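Local atomic coordinates of exopolysaccharide biosynthesis protein (PDB entry 6TGF), a protein that modifies biofilm glycans, probably as a hydrolase, with a bacteriophage tailspike-like parallel beta-helix fold. Residues I396-S401 / L430-C435; V543-A548 / I631-W636; P253-M258 / V271-G276. All coordinates share one frame; numbering follows the deposited sequence.

Interaction 1 of 3, residues I396-S401 / L430-C435; sequences IQAGWS and LNLPRC
Trp400 CG lies between the backbone N and the carbonyl carbon (chi1 54°), which directs the indole toward Arg434, whose side chain, straight from CG to NE, passes over one ring face. Here neighbouring coils of the parallel beta-helix meet. Arg434 CD makes a CH-pi contact 3.9 Å from the centroid of the Trp400 six-membered ring, and the guanidinium continues over CZ2 with its plane only 6° from that of the indole. A long arginine suits this place: its methylenes pack on the aromatic face while NH1 reaches the carbonyl of Asp409. Pro433 CB lies at the ring edge, near its plane, and Pro433 CG is 3.8 Å from Trp400 CZ3.

Earlier in the segments the strands run parallel. Asn431 N bonds to Ile396 O (2.8 Å), and Ala398 N to Asn431 O (3.1 Å). Ile396 and Leu430 lie side by side on one sheet face, packing apolar branches against Leu416 and Trp386. Gln397 and Asn431 take the other face, where their amides find Ser374 and Asp394 respectively. Where the strands diverge, a water bridges the gap, donating to Ala398 O at 2.7 Å and to Pro433 O at 2.6 Å.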
loop_
_atom_site.group_PDB
_atom_site.type_symbol
_atom_site.label_atom_id
_atom_site.label_comp_id
_atom_site.label_asym_id
_atom_site.label_seq_id
_atom_site.Cartn_x
_atom_site.Cartn_y
_atom_site.Cartn_z
ATOM N N ILE B 396 -16.782 6.581 -10.099
ATOM C CA ILE B 396 -16.935 5.770 -8.853
ATOM C C ILE B 396 -18.155 6.294 -8.086
ATOM O O ILE B 396 -18.057 7.386 -7.489
ATOM C CB ILE B 396 -15.653 5.803 -7.993
ATOM C CG1 ILE B 396 -14.383 5.616 -8.829
ATOM C CG2 ILE B 396 -15.740 4.785 -6.865
ATOM C CD1 ILE B 396 -14.330 4.323 -9.613
ATOM N N GLN B 397 -19.259 5.542 -8.115
ATOM C CA GLN B 397 -20.539 5.894 -7.444
ATOM C C GLN B 397 -20.884 4.800 -6.429
ATOM O O GLN B 397 -20.744 3.610 -6.773
ATOM C CB GLN B 397 -21.653 6.068 -8.480
ATOM C CG GLN B 397 -22.940 6.654 -7.913
ATOM C CD GLN B 397 -23.876 5.608 -7.356
ATOM O OE1 GLN B 397 -24.105 4.564 -7.964
ATOM N NE2 GLN B 397 -24.434 5.887 -6.189
ATOM N N ALA B 398 -21.307 5.197 -5.227
ATOM C CA ALA B 398 -21.783 4.296 -4.151
ATOM C C ALA B 398 -22.926 4.975 -3.388
ATOM O O ALA B 398 -22.745 6.133 -2.958
ATOM C CB ALA B 398 -20.641 3.929 -3.234
ATOM N N GLY B 399 -24.057 4.276 -3.247
ATOM C CA GLY B 399 -25.252 4.742 -2.517
ATOM C C GLY B 399 -25.682 3.740 -1.460
ATOM O O GLY B 399 -24.909 2.801 -1.185
ATOM N N TRP B 400 -26.876 3.930 -0.892
ATOM C CA TRP B 400 -27.436 3.104 0.212
ATOM C C TRP B 400 -28.938 2.891 -0.009
ATOM O O TRP B 400 -29.529 3.647 -0.804
ATOM C CB TRP B 400 -27.149 3.762 1.567
ATOM C CG TRP B 400 -27.617 5.182 1.648
ATOM C CD1 TRP B 400 -28.858 5.620 2.005
ATOM C CD2 TRP B 400 -26.848 6.359 1.343
ATOM N NE1 TRP B 400 -28.912 6.987 1.953
ATOM C CE2 TRP B 400 -27.695 7.468 1.549
ATOM C CE3 TRP B 400 -25.532 6.583 0.922
ATOM C CZ2 TRP B 400 -27.264 8.780 1.349
ATOM C CZ3 TRP B 400 -25.109 7.879 0.724
ATOM C CH2 TRP B 400 -25.965 8.960 0.933
ATOM N N SER B 401 -29.525 1.908 0.681
ATOM C CA SER B 401 -30.925 1.442 0.488
ATOM C C SER B 401 -31.874 2.081 1.510
ATOM O O SER B 401 -32.986 2.468 1.104
ATOM C CB SER B 401 -31.006 -0.062 0.540
ATOM O OG SER B 401 -30.135 -0.580 1.532
ATOM N N LEU B 430 -15.918 11.121 -8.331
ATOM C CA LEU B 430 -16.282 10.404 -7.079
ATOM C C LEU B 430 -17.681 10.851 -6.643
ATOM O O LEU B 430 -17.823 12.013 -6.230
ATOM C CB LEU B 430 -15.246 10.708 -5.990
ATOM C CG LEU B 430 -13.781 10.536 -6.388
ATOM C CD1 LEU B 430 -12.865 10.892 -5.228
ATOM C CD2 LEU B 430 -13.501 9.120 -6.869
ATOM N N ASN B 431 -18.674 9.966 -6.756
ATOM C CA ASN B 431 -20.046 10.165 -6.216
ATOM C C ASN B 431 -20.182 9.285 -4.968
ATOM O O ASN B 431 -20.844 8.232 -5.050
ATOM C CB ASN B 431 -21.109 9.879 -7.282
ATOM C CG ASN B 431 -22.518 10.216 -6.836
ATOM O OD1 ASN B 431 -22.739 10.639 -5.702
ATOM N ND2 ASN B 431 -23.480 10.025 -7.723
ATOM N N LEU B 432 -19.564 9.708 -3.861
ATOM C CA LEU B 432 -19.365 8.876 -2.644
ATOM C C LEU B 432 -19.754 9.656 -1.389
ATOM O O LEU B 432 -18.924 9.867 -0.507
ATOM C CB LEU B 432 -17.897 8.439 -2.599
ATOM C CG LEU B 432 -17.428 7.566 -3.762
ATOM C CD1 LEU B 432 -15.922 7.371 -3.719
ATOM C CD2 LEU B 432 -18.135 6.220 -3.759
ATOM N N PRO B 433 -21.029 10.090 -1.256
ATOM C CA PRO B 433 -21.513 10.683 -0.009
ATOM C C PRO B 433 -21.591 9.653 1.130
ATOM O O PRO B 433 -21.779 8.481 0.850
ATOM C CB PRO B 433 -22.917 11.200 -0.366
ATOM C CG PRO B 433 -23.346 10.342 -1.539
ATOM C CD PRO B 433 -22.069 10.045 -2.296
ATOM N N ARG B 434 -21.432 10.118 2.375
ATOM C CA ARG B 434 -21.572 9.308 3.616
ATOM C C ARG B 434 -20.667 8.070 3.548
ATOM O O ARG B 434 -21.168 6.957 3.802
ATOM C CB ARG B 434 -23.031 8.885 3.815
ATOM C CG ARG B 434 -24.008 10.040 3.969
ATOM C CD ARG B 434 -25.365 9.512 4.386
ATOM N NE ARG B 434 -26.380 10.549 4.496
ATOM C CZ ARG B 434 -27.652 10.333 4.821
ATOM N NH1 ARG B 434 -28.081 9.106 5.071
ATOM N NH2 ARG B 434 -28.493 11.349 4.897
ATOM N N CYS B 435 -19.388 8.258 3.215
ATOM C CA CYS B 435 -18.344 7.201 3.244
ATOM C C CYS B 435 -17.558 7.312 4.556
ATOM O O CYS B 435 -16.839 8.316 4.729
ATOM C CB CYS B 435 -17.409 7.311 2.047
ATOM S SG CYS B 435 -18.156 6.733 0.502
HETATM O O HOH W 1 -24.083 8.253 -4.350
HETATM O O HOH W 2 -21.323 6.372 -0.681
#

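Interaction 2 of 3, residues V543-A548 / I631-W636; sequences VWYELA and IRLAGW
Val543 opens an antiparallel pairing in the five-stranded sheet that holds strands 543-551 and 626-633 and packs on a second antiparallel sheet, an arrangement resembling a beta-sandwich. It faces Leu633 in a hydrogen-bonded pair: Val543 N donates to Leu633 O at 2.8 Å, and Leu633 N returns a more bent bond to Val543 O. A beta-branched valine suits this extended backbone.

Trp544 comes next, on the opposite face and in a non-hydrogen-bonded pair with Arg632, where the backbones draw close and the side chains do the work. The indole lies across the arginine: Arg632 CB stands 3.5 Å from the centroid of the Trp544 six-membered ring, only 6° off the normal, a well-centred CH-pi contact. A first torsion of -170° swings Arg632 CG opposite the backbone N, and the extended chain then travels along the indole toward the five-membered ring and brings CD to 3.5 Å from Trp544 NE1. The guanidinium does not stack; its plane is turned 51° from the ring. Asp616 of strand 614-620 touches both side chains.

Tyr545 returns to the Val543 face and pairs with Ile631 through two bonds, Tyr545 N to Ile631 O and Ile631 N to Tyr545 O, each 2.9 Å. Its ring reaches diagonally across the sheet, CE2 meeting Leu633 CD2 at 3.5 Å, so the aromatic ring and the leucine branch share the apolar face, while Tyr545 CB comes near Ile631 CG1.

Past Glu546, which turns from the partner strand, Leu547 bends back over Ile631. Tyr545, Leu547 and Leu633 all touch Leu535 of strand 534-537, in the second sheet, so this apolar face joins the two. Leu547 and Ile631 cross at about a right angle, with Leu547 CD1 3.6 Å from Ile631 CG2 and Leu547 CD2 3.7 Å from Ile631 CD1.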
loop_
_atom_site.group_PDB
_atom_site.type_symbol
_atom_site.label_atom_id
_atom_site.label_comp_id
_atom_site.label_asym_id
_atom_site.label_seq_id
_atom_site.Cartn_x
_atom_site.Cartn_y
_atom_site.Cartn_z
ATOM N N VAL B 543 24.424 40.210 24.966
ATOM C CA VAL B 543 24.825 39.866 23.567
ATOM C C VAL B 543 23.659 40.184 22.626
ATOM O O VAL B 543 22.511 39.830 22.959
ATOM C CB VAL B 543 25.253 38.390 23.453
ATOM C CG1 VAL B 543 25.696 38.033 22.041
ATOM C CG2 VAL B 543 26.345 38.040 24.452
ATOM N N TRP B 544 23.959 40.821 21.490
ATOM C CA TRP B 544 22.985 41.156 20.417
ATOM C C TRP B 544 22.766 39.933 19.519
ATOM O O TRP B 544 23.767 39.343 19.072
ATOM C CB TRP B 544 23.463 42.364 19.599
ATOM C CG TRP B 544 23.160 43.687 20.230
ATOM C CD1 TRP B 544 24.040 44.540 20.829
ATOM C CD2 TRP B 544 21.867 44.314 20.322
ATOM N NE1 TRP B 544 23.388 45.653 21.285
ATOM C CE2 TRP B 544 22.055 45.544 20.990
ATOM C CE3 TRP B 544 20.579 43.959 19.909
ATOM C CZ2 TRP B 544 20.998 46.415 21.248
ATOM C CZ3 TRP B 544 19.536 44.821 20.166
ATOM C CH2 TRP B 544 19.745 46.031 20.828
ATOM N N TYR B 545 21.499 39.578 19.278
ATOM C CA TYR B 545 21.058 38.544 18.305
ATOM C C TYR B 545 20.092 39.179 17.300
ATOM O O TYR B 545 19.299 40.049 17.710
ATOM C CB TYR B 545 20.360 37.379 19.014
ATOM C CG TYR B 545 21.275 36.383 19.680
ATOM C CD1 TYR B 545 21.745 35.274 18.998
ATOM C CD2 TYR B 545 21.656 36.535 21.002
ATOM C CE1 TYR B 545 22.578 34.348 19.606
ATOM C CE2 TYR B 545 22.488 35.620 21.626
ATOM C CZ TYR B 545 22.953 34.522 20.926
ATOM O OH TYR B 545 23.773 33.617 21.536
ATOM N N GLU B 546 20.168 38.764 16.031
ATOM C CA GLU B 546 19.076 38.943 15.038
ATOM C C GLU B 546 18.158 37.722 15.147
ATOM O O GLU B 546 18.628 36.606 14.854
ATOM C CB GLU B 546 19.619 39.096 13.616
ATOM C CG GLU B 546 18.545 39.467 12.604
ATOM C CD GLU B 546 19.022 39.637 11.171
ATOM O OE1 GLU B 546 20.250 39.665 10.951
ATOM O OE2 GLU B 546 18.159 39.739 10.276
ATOM N N LEU B 547 16.913 37.923 15.588
ATOM C CA LEU B 547 15.910 36.836 15.739
ATOM C C LEU B 547 15.517 36.333 14.347
ATOM O O LEU B 547 15.836 35.172 14.029
ATOM C CB LEU B 547 14.691 37.349 16.513
ATOM C CG LEU B 547 14.915 37.644 17.997
ATOM C CD1 LEU B 547 13.606 38.022 18.669
ATOM C CD2 LEU B 547 15.548 36.460 18.714
ATOM N N ALA B 548 14.880 37.186 13.541
ATOM C CA ALA B 548 14.346 36.823 12.209
ATOM C C ALA B 548 14.003 38.077 11.400
ATOM O O ALA B 548 13.985 39.179 11.981
ATOM C CB ALA B 548 13.127 35.949 12.382
ATOM N N ILE B 631 17.400 41.610 19.313
ATOM C CA ILE B 631 17.234 41.657 20.797
ATOM C C ILE B 631 18.622 41.621 21.450
ATOM O O ILE B 631 19.469 40.821 21.005
ATOM C CB ILE B 631 16.316 40.525 21.308
ATOM C CG1 ILE B 631 16.864 39.126 21.011
ATOM C CG2 ILE B 631 14.907 40.693 20.759
ATOM C CD1 ILE B 631 16.341 38.058 21.945
ATOM N N ARG B 632 18.841 42.482 22.446
ATOM C CA ARG B 632 20.048 42.468 23.313
ATOM C C ARG B 632 19.797 41.460 24.438
ATOM O O ARG B 632 19.220 41.849 25.473
ATOM C CB ARG B 632 20.356 43.870 23.847
ATOM C CG ARG B 632 21.710 43.985 24.532
ATOM C CD ARG B 632 22.217 45.413 24.608
ATOM N NE ARG B 632 23.674 45.454 24.612
ATOM C CZ ARG B 632 24.444 45.696 25.671
ATOM N NH1 ARG B 632 23.912 45.942 26.857
ATOM N NH2 ARG B 632 25.759 45.695 25.539
ATOM N N LEU B 633 20.187 40.203 24.211
ATOM C CA LEU B 633 19.974 39.075 25.154
ATOM C C LEU B 633 20.778 39.350 26.431
ATOM O O LEU B 633 21.989 39.622 26.315
ATOM C CB LEU B 633 20.397 37.770 24.470
ATOM C CG LEU B 633 19.840 36.483 25.074
ATOM C CD1 LEU B 633 18.316 36.477 25.079
ATOM C CD2 LEU B 633 20.364 35.265 24.332
ATOM N N ALA B 634 20.113 39.306 27.591
ATOM C CA ALA B 634 20.660 39.673 28.920
ATOM C C ALA B 634 21.874 38.803 29.260
ATOM O O ALA B 634 22.064 37.759 28.613
ATOM C CB ALA B 634 19.587 39.531 29.972
ATOM N N GLY B 635 22.667 39.232 30.245
ATOM C CA GLY B 635 23.766 38.433 30.818
ATOM C C GLY B 635 23.221 37.281 31.643
ATOM O O GLY B 635 22.244 37.503 32.388
ATOM N N TRP B 636 23.813 36.091 31.500
ATOM C CA TRP B 636 23.462 34.855 32.253
ATOM C C TRP B 636 21.995 34.472 32.018
ATOM O O TRP B 636 21.329 34.088 33.000
ATOM C CB TRP B 636 23.754 35.024 33.750
ATOM C CG TRP B 636 25.196 35.262 34.077
ATOM C CD1 TRP B 636 25.720 36.330 34.744
ATOM C CD2 TRP B 636 26.306 34.405 33.757
ATOM N NE1 TRP B 636 27.077 36.198 34.863
ATOM C CE2 TRP B 636 27.466 35.028 34.265
ATOM C CE3 TRP B 636 26.435 33.178 33.093
ATOM C CZ2 TRP B 636 28.734 34.463 34.127
ATOM C CZ3 TRP B 636 27.688 32.621 32.958
ATOM C CH2 TRP B 636 28.820 33.257 33.469
#

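Interaction 3 of 3, residues P253-M258 / V271-G276; sequences PAIKAM and VQFPAG
The Phe273 ring meets Ile255 obliquely at its far corner, where CZ lies 3.6 Å from Ile255 CD1; it also packs edge-to-face with Phe278. The other flat group, the Gln272 amide, turns aside from the helix: NE2 donates to Phe273 O at 3.1 Å, with that oxygen 24° out of the amide plane, while OE1 accepts from Arg294. A glutamine thus serves both its neighbour's carbonyl and an arginine of the next coil.

Ile255 uses its two branches separately. CD1, at the end of the longer one, goes to Phe273, whereas CG2 meets Val271 CG1 at 4.0 Å, so a branched residue suits a place between two apolar partners. One helical turn on, Met258 is fully extended from chi1 -171° outward and lies alongside Gln272. Its sulfur receives a weak but straight bond from Gln272 N, 3.6 Å from Met258 SD, and its CE packs 4.0 Å from Gln272 CB. The thioether is flexible and tolerates both a peptide N-H and methylenes. All five residues are buried where helix 252-265 packs against the opening strand of the solenoid, an arrangement consistent with the N-terminal helical cap of parallel beta-helix proteins.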
loop_
_atom_site.group_PDB
_atom_site.type_symbol
_atom_site.label_atom_id
_atom_site.label_comp_id
_atom_site.label_asym_id
_atom_site.label_seq_id
_atom_site.Cartn_x
_atom_site.Cartn_y
_atom_site.Cartn_z
ATOM N N PRO B 253 -23.526 -14.114 -24.816
ATOM C CA PRO B 253 -23.905 -15.514 -24.611
ATOM C C PRO B 253 -22.814 -16.331 -23.902
ATOM O O PRO B 253 -23.147 -17.093 -23.011
ATOM C CB PRO B 253 -24.130 -16.046 -26.035
ATOM C CG PRO B 253 -24.485 -14.815 -26.836
ATOM C CD PRO B 253 -23.644 -13.711 -26.228
ATOM N N ALA B 254 -21.554 -16.152 -24.314
ATOM C CA ALA B 254 -20.362 -16.825 -23.745
ATOM C C ALA B 254 -20.200 -16.422 -22.275
ATOM O O ALA B 254 -20.006 -17.318 -21.432
ATOM C CB ALA B 254 -19.133 -16.476 -24.549
ATOM N N ILE B 255 -20.287 -15.117 -21.991
ATOM C CA ILE B 255 -20.155 -14.528 -20.624
ATOM C C ILE B 255 -21.256 -15.104 -19.724
ATOM O O ILE B 255 -20.937 -15.485 -18.582
ATOM C CB ILE B 255 -20.187 -12.987 -20.683
ATOM C CG1 ILE B 255 -18.923 -12.431 -21.344
ATOM C CG2 ILE B 255 -20.401 -12.392 -19.297
ATOM C CD1 ILE B 255 -19.027 -10.983 -21.763
ATOM N N LYS B 256 -22.495 -15.163 -20.225
ATOM C CA LYS B 256 -23.668 -15.733 -19.507
ATOM C C LYS B 256 -23.455 -17.235 -19.274
ATOM O O LYS B 256 -23.773 -17.707 -18.165
ATOM C CB LYS B 256 -24.958 -15.476 -20.290
ATOM C CG LYS B 256 -25.411 -14.022 -20.324
ATOM C CD LYS B 256 -26.850 -13.853 -20.755
ATOM C CE LYS B 256 -27.205 -12.428 -21.129
ATOM N NZ LYS B 256 -27.399 -12.273 -22.590
ATOM N N ALA B 257 -22.940 -17.952 -20.279
ATOM C CA ALA B 257 -22.684 -19.412 -20.242
ATOM C C ALA B 257 -21.609 -19.728 -19.196
ATOM O O ALA B 257 -21.855 -20.604 -18.338
ATOM C CB ALA B 257 -22.280 -19.905 -21.609
ATOM N N MET B 258 -20.461 -19.042 -19.270
ATOM C CA MET B 258 -19.302 -19.250 -18.360
ATOM C C MET B 258 -19.708 -18.877 -16.931
ATOM O O MET B 258 -19.258 -19.570 -15.996
ATOM C CB MET B 258 -18.088 -18.413 -18.779
ATOM C CG MET B 258 -16.833 -18.764 -17.998
ATOM S SD MET B 258 -15.344 -17.964 -18.638
ATOM C CE MET B 258 -14.080 -18.886 -17.767
ATOM N N VAL B 271 -15.956 -15.449 -14.493
ATOM C CA VAL B 271 -15.843 -14.970 -15.906
ATOM C C VAL B 271 -14.404 -14.503 -16.161
ATOM O O VAL B 271 -13.997 -13.485 -15.570
ATOM C CB VAL B 271 -16.858 -13.851 -16.208
ATOM C CG1 VAL B 271 -16.853 -13.467 -17.680
ATOM C CG2 VAL B 271 -18.265 -14.229 -15.766
ATOM N N GLN B 272 -13.676 -15.220 -17.025
ATOM C CA GLN B 272 -12.270 -14.920 -17.404
ATOM C C GLN B 272 -12.206 -14.625 -18.906
ATOM O O GLN B 272 -12.431 -15.558 -19.701
ATOM C CB GLN B 272 -11.359 -16.094 -17.039
ATOM C CG GLN B 272 -9.886 -15.847 -17.341
ATOM C CD GLN B 272 -9.313 -14.728 -16.505
ATOM O OE1 GLN B 272 -9.476 -14.695 -15.288
ATOM N NE2 GLN B 272 -8.630 -13.802 -17.157
ATOM N N PHE B 273 -11.914 -13.371 -19.269
ATOM C CA PHE B 273 -11.607 -12.936 -20.657
ATOM C C PHE B 273 -10.169 -13.311 -21.000
ATOM O O PHE B 273 -9.279 -13.179 -20.163
ATOM C CB PHE B 273 -11.744 -11.421 -20.819
ATOM C CG PHE B 273 -13.152 -10.886 -20.881
ATOM C CD1 PHE B 273 -13.822 -10.522 -19.725
ATOM C CD2 PHE B 273 -13.787 -10.705 -22.100
ATOM C CE1 PHE B 273 -15.109 -10.009 -19.785
ATOM C CE2 PHE B 273 -15.075 -10.195 -22.158
ATOM C CZ PHE B 273 -15.733 -9.848 -21.000
ATOM N N PRO B 274 -9.891 -13.778 -22.237
ATOM C CA PRO B 274 -8.525 -13.792 -22.753
ATOM C C PRO B 274 -8.180 -12.378 -23.243
ATOM O O PRO B 274 -9.056 -11.529 -23.225
ATOM C CB PRO B 274 -8.568 -14.834 -23.879
ATOM C CG PRO B 274 -10.016 -14.857 -24.340
ATOM C CD PRO B 274 -10.859 -14.321 -23.198
ATOM N N ALA B 275 -6.927 -12.149 -23.644
ATOM C CA ALA B 275 -6.454 -10.855 -24.191
ATOM C C ALA B 275 -7.199 -10.566 -25.501
ATOM O O ALA B 275 -7.484 -11.531 -26.241
ATOM C CB ALA B 275 -4.958 -10.885 -24.391
ATOM N N GLY B 276 -7.526 -9.294 -25.755
ATOM C CA GLY B 276 -8.165 -8.829 -27.003
ATOM C C GLY B 276 -9.340 -7.899 -26.748
ATOM O O GLY B 276 -9.635 -7.618 -25.568
#

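In the fold
Read from the N terminus, the three contacts come in series, and none nests within or crosses another. Interaction 3 closes first, a short link of 12 residues that folds helix 252-265 back on the first strand of the beta-helix. Interaction 1 follows, spanning 28 residues that make up roughly one coil, and joins consecutive strands in the parallel sheet that runs from 283-284 to 450-453; its nearest atoms are about 18 Å from interaction 3. Interaction 2 has the longest span, 82 residues, and pairs strands of an antiparallel sheet beyond the solenoid. Interactions 2 and 3, with centres 78 Å apart, lie on opposite sides of the chain's centre.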